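Local coordinates for DnaJ homolog subfamily C member 10 (Mus musculus, PDB 3APQ), which reduces disulfide bonds in the endoplasmic reticulum, serving both the correct folding of proteins and the degradation of misfolded ones, at residues Phe90-Asp95 with Asp131-Trp136; Glu53-Glu58 with Lys62-Tyr67. All blocks are in the same frame, centred on the assembly; numbering follows the deposited sequence.

Contact 1 of 2, residues Phe90-Asp95 with Asp131-Trp136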
loop_
_atom_site.group_PDB
_atom_site.type_symbol
_atom_site.label_atom_id
_atom_site.label_comp_id
_atom_site.label_asym_id
_atom_site.label_seq_id
_atom_site.Cartn_x
_atom_site.Cartn_y
_atom_site.Cartn_z
ATOM N N PHE A 90 -4.031 7.780 2.020
ATOM C CA PHE A 90 -4.634 6.510 1.622
ATOM C C PHE A 90 -4.140 6.134 0.217
ATOM O O PHE A 90 -4.201 6.960 -0.689
ATOM C CB PHE A 90 -6.158 6.645 1.650
ATOM C CG PHE A 90 -6.842 5.374 1.329
ATOM C CD1 PHE A 90 -6.922 4.348 2.276
ATOM C CD2 PHE A 90 -7.339 5.151 0.040
ATOM C CE1 PHE A 90 -7.568 3.138 1.969
ATOM C CE2 PHE A 90 -7.975 3.941 -0.301
ATOM C CZ PHE A 90 -8.099 2.926 0.676
ATOM N N GLY A 91 -3.631 4.913 0.053
ATOM C CA GLY A 91 -3.127 4.465 -1.265
ATOM C C GLY A 91 -2.073 5.411 -1.812
ATOM O O GLY A 91 -2.130 5.827 -2.973
ATOM N N ILE A 92 -1.122 5.775 -0.944
ATOM C CA ILE A 92 -0.171 6.856 -1.201
ATOM C C ILE A 92 0.464 6.812 -2.579
ATOM O O ILE A 92 0.662 7.854 -3.220
ATOM C CB ILE A 92 1.049 6.764 -0.116
ATOM C CG1 ILE A 92 0.495 7.149 1.253
ATOM C CG2 ILE A 92 2.160 7.703 -0.389
ATOM C CD1 ILE A 92 -0.564 8.310 1.142
ATOM N N TYR A 93 0.875 5.623 -2.982
ATOM C CA TYR A 93 1.662 5.542 -4.224
ATOM C C TYR A 93 0.905 4.976 -5.381
ATOM O O TYR A 93 1.555 4.621 -6.348
ATOM C CB TYR A 93 2.963 4.722 -4.005
ATOM C CG TYR A 93 3.912 5.442 -3.036
ATOM C CD1 TYR A 93 4.463 6.702 -3.345
ATOM C CD2 TYR A 93 4.222 4.865 -1.792
ATOM C CE1 TYR A 93 5.332 7.358 -2.452
ATOM C CE2 TYR A 93 5.034 5.528 -0.890
ATOM C CZ TYR A 93 5.596 6.767 -1.241
ATOM O OH TYR A 93 6.404 7.379 -0.332
ATOM N N ASP A 94 -0.424 4.905 -5.278
ATOM C CA ASP A 94 -1.291 4.292 -6.316
ATOM C C ASP A 94 -1.301 4.995 -7.655
ATOM O O ASP A 94 -1.665 4.385 -8.662
ATOM C CB ASP A 94 -2.721 4.151 -5.826
ATOM C CG ASP A 94 -2.869 3.020 -4.788
ATOM O OD1 ASP A 94 -1.873 2.270 -4.544
ATOM O OD2 ASP A 94 -3.967 2.902 -4.211
ATOM N N ASP A 95 -0.956 6.295 -7.668
ATOM C CA ASP A 95 -0.866 7.014 -8.927
ATOM C C ASP A 95 0.556 7.197 -9.443
ATOM O O ASP A 95 0.741 8.019 -10.334
ATOM C CB ASP A 95 -1.505 8.413 -8.809
ATOM C CG ASP A 95 -2.959 8.364 -8.454
ATOM O OD1 ASP A 95 -3.709 7.517 -8.998
ATOM O OD2 ASP A 95 -3.394 9.211 -7.652
ATOM N N ASP A 131 6.796 13.481 4.289
ATOM C CA ASP A 131 7.839 14.359 3.869
ATOM C C ASP A 131 8.658 13.698 2.777
ATOM O O ASP A 131 9.089 14.368 1.847
ATOM C CB ASP A 131 8.775 14.688 5.046
ATOM C CG ASP A 131 8.204 15.747 5.995
ATOM O OD1 ASP A 131 7.122 16.302 5.712
ATOM O OD2 ASP A 131 8.848 16.017 7.042
ATOM N N LEU A 132 8.901 12.408 2.935
ATOM C CA LEU A 132 9.700 11.598 2.009
ATOM C C LEU A 132 8.941 11.256 0.688
ATOM O O LEU A 132 9.538 11.167 -0.377
ATOM C CB LEU A 132 10.163 10.326 2.714
ATOM C CG LEU A 132 10.772 9.283 1.798
ATOM C CD1 LEU A 132 12.112 9.793 1.189
ATOM C CD2 LEU A 132 11.013 7.947 2.566
ATOM N N ALA A 133 7.632 11.104 0.766
ATOM C CA ALA A 133 6.835 10.717 -0.413
ATOM C C ALA A 133 7.178 11.386 -1.758
ATOM O O ALA A 133 7.396 10.696 -2.737
ATOM C CB ALA A 133 5.353 10.776 -0.120
ATOM N N PRO A 134 7.228 12.740 -1.828
ATOM C CA PRO A 134 7.498 13.295 -3.146
ATOM C C PRO A 134 8.874 12.911 -3.664
ATOM O O PRO A 134 9.021 12.732 -4.865
ATOM C CB PRO A 134 7.414 14.818 -2.912
ATOM C CG PRO A 134 6.421 14.926 -1.827
ATOM C CD PRO A 134 6.813 13.804 -0.884
ATOM N N THR A 135 9.870 12.843 -2.788
ATOM C CA THR A 135 11.230 12.442 -3.173
ATOM C C THR A 135 11.285 10.982 -3.575
ATOM O O THR A 135 11.932 10.666 -4.571
ATOM C CB THR A 135 12.194 12.636 -2.014
ATOM O OG1 THR A 135 12.124 13.987 -1.579
ATOM C CG2 THR A 135 13.670 12.302 -2.394
ATOM N N TRP A 136 10.587 10.090 -2.841
ATOM C CA TRP A 136 10.557 8.696 -3.230
ATOM C C TRP A 136 9.992 8.598 -4.676
ATOM O O TRP A 136 10.470 7.810 -5.480
ATOM C CB TRP A 136 9.686 7.920 -2.241
ATOM C CG TRP A 136 9.782 6.425 -2.356
ATOM C CD1 TRP A 136 8.806 5.562 -2.767
ATOM C CD2 TRP A 136 10.961 5.626 -2.121
ATOM N NE1 TRP A 136 9.288 4.256 -2.740
ATOM C CE2 TRP A 136 10.607 4.279 -2.360
ATOM C CE3 TRP A 136 12.267 5.932 -1.694
ATOM C CZ2 TRP A 136 11.526 3.209 -2.202
ATOM C CZ3 TRP A 136 13.198 4.874 -1.550
ATOM C CH2 TRP A 136 12.817 3.544 -1.792
#

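Contact 2 of 2, residues Glu53-Glu58 with Lys62-Tyr67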
loop_
_atom_site.group_PDB
_atom_site.type_symbol
_atom_site.label_atom_id
_atom_site.label_comp_id
_atom_site.label_asym_id
_atom_site.label_seq_id
_atom_site.Cartn_x
_atom_site.Cartn_y
_atom_site.Cartn_z
ATOM N N GLU A 53 -13.063 -3.263 3.512
ATOM C CA GLU A 53 -12.228 -3.970 4.499
ATOM C C GLU A 53 -12.130 -5.480 4.263
ATOM O O GLU A 53 -11.168 -6.146 4.685
ATOM C CB GLU A 53 -12.620 -3.628 5.937
ATOM C CG GLU A 53 -12.500 -2.110 6.177
ATOM C CD GLU A 53 -12.299 -1.709 7.606
ATOM O OE1 GLU A 53 -12.943 -2.302 8.511
ATOM O OE2 GLU A 53 -11.482 -0.772 7.814
ATOM N N VAL A 54 -13.120 -6.039 3.589
ATOM C CA VAL A 54 -13.028 -7.463 3.291
ATOM C C VAL A 54 -12.126 -7.666 2.035
ATOM O O VAL A 54 -11.180 -8.474 2.042
ATOM C CB VAL A 54 -14.414 -8.115 3.141
ATOM C CG1 VAL A 54 -14.279 -9.499 2.396
ATOM C CG2 VAL A 54 -15.078 -8.250 4.539
ATOM N N LEU A 55 -12.368 -6.876 1.013
ATOM C CA LEU A 55 -11.680 -7.071 -0.267
ATOM C C LEU A 55 -10.207 -6.704 -0.137
ATOM O O LEU A 55 -9.382 -7.289 -0.812
ATOM C CB LEU A 55 -12.353 -6.274 -1.367
ATOM C CG LEU A 55 -13.762 -6.672 -1.757
ATOM C CD1 LEU A 55 -14.175 -5.756 -2.934
ATOM C CD2 LEU A 55 -13.817 -8.172 -2.118
ATOM N N LYS A 56 -9.875 -5.768 0.750
ATOM C CA LYS A 56 -8.473 -5.367 0.927
ATOM C C LYS A 56 -7.579 -6.441 1.496
ATOM O O LYS A 56 -6.380 -6.340 1.374
ATOM C CB LYS A 56 -8.330 -4.098 1.830
ATOM C CG LYS A 56 -8.478 -4.353 3.321
ATOM C CD LYS A 56 -8.218 -3.057 4.115
ATOM C CE LYS A 56 -7.680 -3.287 5.522
ATOM N NZ LYS A 56 -6.304 -3.898 5.664
ATOM N N ASP A 57 -8.134 -7.453 2.135
ATOM C CA ASP A 57 -7.306 -8.434 2.813
ATOM C C ASP A 57 -7.322 -9.719 2.000
ATOM O O ASP A 57 -8.403 -10.231 1.684
ATOM C CB ASP A 57 -7.913 -8.684 4.182
ATOM C CG ASP A 57 -7.198 -9.768 4.954
ATOM O OD1 ASP A 57 -6.517 -9.394 5.915
ATOM O OD2 ASP A 57 -7.303 -10.974 4.636
ATOM N N GLU A 58 -6.151 -10.255 1.661
ATOM C CA GLU A 58 -6.139 -11.445 0.784
ATOM C C GLU A 58 -6.927 -12.642 1.313
ATOM O O GLU A 58 -7.683 -13.260 0.545
ATOM C CB GLU A 58 -4.738 -11.910 0.397
ATOM C CG GLU A 58 -4.805 -13.339 -0.248
ATOM C CD GLU A 58 -3.474 -13.858 -0.727
ATOM O OE1 GLU A 58 -2.620 -14.180 0.138
ATOM O OE2 GLU A 58 -3.294 -13.955 -1.967
ATOM N N LYS A 62 -10.448 -14.006 -0.341
ATOM C CA LYS A 62 -10.507 -15.395 -0.842
ATOM C C LYS A 62 -11.745 -16.120 -0.306
ATOM O O LYS A 62 -12.470 -16.828 -1.032
ATOM C CB LYS A 62 -9.261 -16.092 -0.363
ATOM C CG LYS A 62 -9.054 -17.542 -0.895
ATOM C CD LYS A 62 -7.574 -17.950 -0.675
ATOM C CE LYS A 62 -6.629 -16.767 -0.966
ATOM N NZ LYS A 62 -5.231 -16.935 -0.384
ATOM N N LYS A 63 -11.960 -15.928 0.984
ATOM C CA LYS A 63 -13.111 -16.477 1.675
ATOM C C LYS A 63 -14.414 -15.925 1.071
ATOM O O LYS A 63 -15.303 -16.688 0.762
ATOM C CB LYS A 63 -13.027 -16.133 3.156
ATOM C CG LYS A 63 -13.824 -17.082 4.040
ATOM C CD LYS A 63 -13.816 -16.651 5.527
ATOM C CE LYS A 63 -14.859 -17.466 6.312
ATOM N NZ LYS A 63 -14.954 -17.060 7.758
ATOM N N TYR A 64 -14.482 -14.602 0.882
ATOM C CA TYR A 64 -15.642 -13.963 0.259
ATOM C C TYR A 64 -15.908 -14.483 -1.149
ATOM O O TYR A 64 -17.057 -14.711 -1.521
ATOM C CB TYR A 64 -15.447 -12.425 0.219
ATOM C CG TYR A 64 -16.619 -11.703 -0.415
ATOM C CD1 TYR A 64 -17.822 -11.542 0.304
ATOM C CD2 TYR A 64 -16.559 -11.223 -1.735
ATOM C CE1 TYR A 64 -18.933 -10.898 -0.246
ATOM C CE2 TYR A 64 -17.683 -10.541 -2.315
ATOM C CZ TYR A 64 -18.863 -10.403 -1.555
ATOM O OH TYR A 64 -19.990 -9.727 -2.006
ATOM N N ASP A 65 -14.839 -14.617 -1.943
ATOM C CA ASP A 65 -14.947 -15.143 -3.313
ATOM C C ASP A 65 -15.540 -16.501 -3.328
ATOM O O ASP A 65 -16.405 -16.795 -4.162
ATOM C CB ASP A 65 -13.581 -15.148 -3.990
ATOM C CG ASP A 65 -13.180 -13.773 -4.425
ATOM O OD1 ASP A 65 -14.080 -12.899 -4.425
ATOM O OD2 ASP A 65 -11.994 -13.555 -4.813
ATOM N N LYS A 66 -15.138 -17.310 -2.358
ATOM C CA LYS A 66 -15.569 -18.692 -2.314
ATOM C C LYS A 66 -16.959 -18.911 -1.721
ATOM O O LYS A 66 -17.721 -19.730 -2.229
ATOM C CB LYS A 66 -14.545 -19.510 -1.538
ATOM C CG LYS A 66 -14.325 -20.866 -2.133
ATOM C CD LYS A 66 -12.933 -21.353 -1.771
ATOM C CE LYS A 66 -12.862 -22.851 -1.934
ATOM N NZ LYS A 66 -11.625 -23.334 -1.281
ATOM N N TYR A 67 -17.287 -18.161 -0.677
ATOM C CA TYR A 67 -18.436 -18.442 0.168
ATOM C C TYR A 67 -19.416 -17.283 0.363
ATOM O O TYR A 67 -20.336 -17.401 1.181
ATOM C CB TYR A 67 -17.925 -18.807 1.556
ATOM C CG TYR A 67 -17.041 -20.031 1.552
ATOM C CD1 TYR A 67 -17.559 -21.262 1.127
ATOM C CD2 TYR A 67 -15.686 -19.953 1.945
ATOM C CE1 TYR A 67 -16.769 -22.394 1.105
ATOM C CE2 TYR A 67 -14.868 -21.092 1.911
ATOM C CZ TYR A 67 -15.422 -22.288 1.508
ATOM O OH TYR A 67 -14.680 -23.421 1.488
#

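Contact 1 of 2, residues Phe90-Asp95 with Asp131-Trp136
Tyr93 points its hydroxyl end at helix 127-142 and lies alongside Trp136, the two side chains crossing at about a right angle. Tyr93 CZ sits 3.8 Å from Trp136 CD1, which lies over one face of the tyrosine ring. With the ring planes at 56° and the Tyr93 and five-membered Trp136 ring centroids 5.2 Å apart, the pair is oblique, neither a stack nor a T-shape. Ile92 CG2 covers the opposite face, 3.5 Å above the plane at the ring centre, so the phenol is clamped between its sequence neighbour and the indole. Its leading end meets Ala133: Tyr93 OH lies 3.4 Å from Ala133 CA and 3.6 Å from Ala133 CB, while Ala133 O sits in the ring plane at the edge, 3.9 Å from Tyr93 CE1. The indole reaches this spot because Trp136 CG stands opposite its backbone N (chi1 -168°). Putting an alanine at Tyr93 would probably open a gap beside Trp136 CD1 and leave Ala133 and Ile92 CG2 without the surface they pack on. A type I turn from Gly91 to Asp94, closed by Asp94 N to Gly91 O at 3.0 Å, places Ile92 and Tyr93 at its central positions, and both CB atoms point toward the helix from there. Pro134 accompanies a kink in that helix, as in thioredoxins generally; the helix begins within the CxxC motif, Cys126 just before it and Cys129 in its first turn, here joined as the redox-active disulfide. The turn is tied to helix 127-142 through Ile92 O and Arg137, and to helix 16-30 of the J domain through Asp94, which meets Arg20 and Gln21. Trp136 in turn meets Phe118 of strand 117-122 edge-to-face and touches Leu193 of helix 190-202.

Contact 2 of 2, residues Glu53-Glu58 with Lys62-Tyr67
Glu58 and Lys62 are joined twice, once through the backbone and once, more loosely, through their side chains. Lys62 N donates to Glu58 O at 3.0 Å with an N-H...O angle of 156°, the i to i+4 bond of the first turn of helix 58-67; the donor stands 28° from the carbonyl plane. The two side chains run side by side in the same direction, both with CG opposite the backbone N. A bend at Lys62 chi3 (-39°) brings the amine alongside the glutamate chain, with NZ 3.6 Å from Glu58 CG. The resulting salt bridge is long, Lys62 NZ to Glu58 OE1 measuring 3.8 Å, and both residues are exposed. The carboxylate has a stronger partner in Arg105, bound at OE2, so the lysine is probably a secondary contributor of positive charge. Asp57 is the N-cap, its OD2 accepting from Leu60 N. Farther in, contacts become apolar. Val54 CG1 touches Tyr64 CB at 3.8 Å, the two side chains crossing at about a right angle, and Leu55 CD2 comes within 4.1 Å of Tyr64 CD2; both methyls approach the phenol obliquely. Leu55 CB does not aim at the second helix, and it is the end of the chain that closes the distance. This is the packing of the long third helix of a J domain against its short fourth helix, across the short connection that ends at the N-cap Asp57. Tyr64 extends it to helix 4-8, stacking on Phe4 and hydrogen-bonding through OH to Phe4 N. Val54 and Leu55 also touch Phe4, so helices 41-55, 58-67 and 4-8 share one small core, while Glu58 pairs with Arg105 of helix 104-113 in the thioredoxin domain.

How the contacts relate
From the N terminus, contact 2 forms first, closing the short connection between helices 41-55 and 58-67 inside the J domain. The chain then runs through helix 83-88 to the loop 90-95, where contact 1 opens; it closes 36 residues later on helix 127-142, after strand 100-101, helix 104-113 and strand 117-122. The two are in series, neither nested nor crossed, with centres 26 Å apart. They do not touch, their nearest atoms being about 7 Å apart, but Arg105, within the span contact 1 encloses, pairs with Glu58, and Phe90 meets Tyr52, next to segment 53-58. Both are thus probably close to where the J domain and first thioredoxin domain of the longer protein meet.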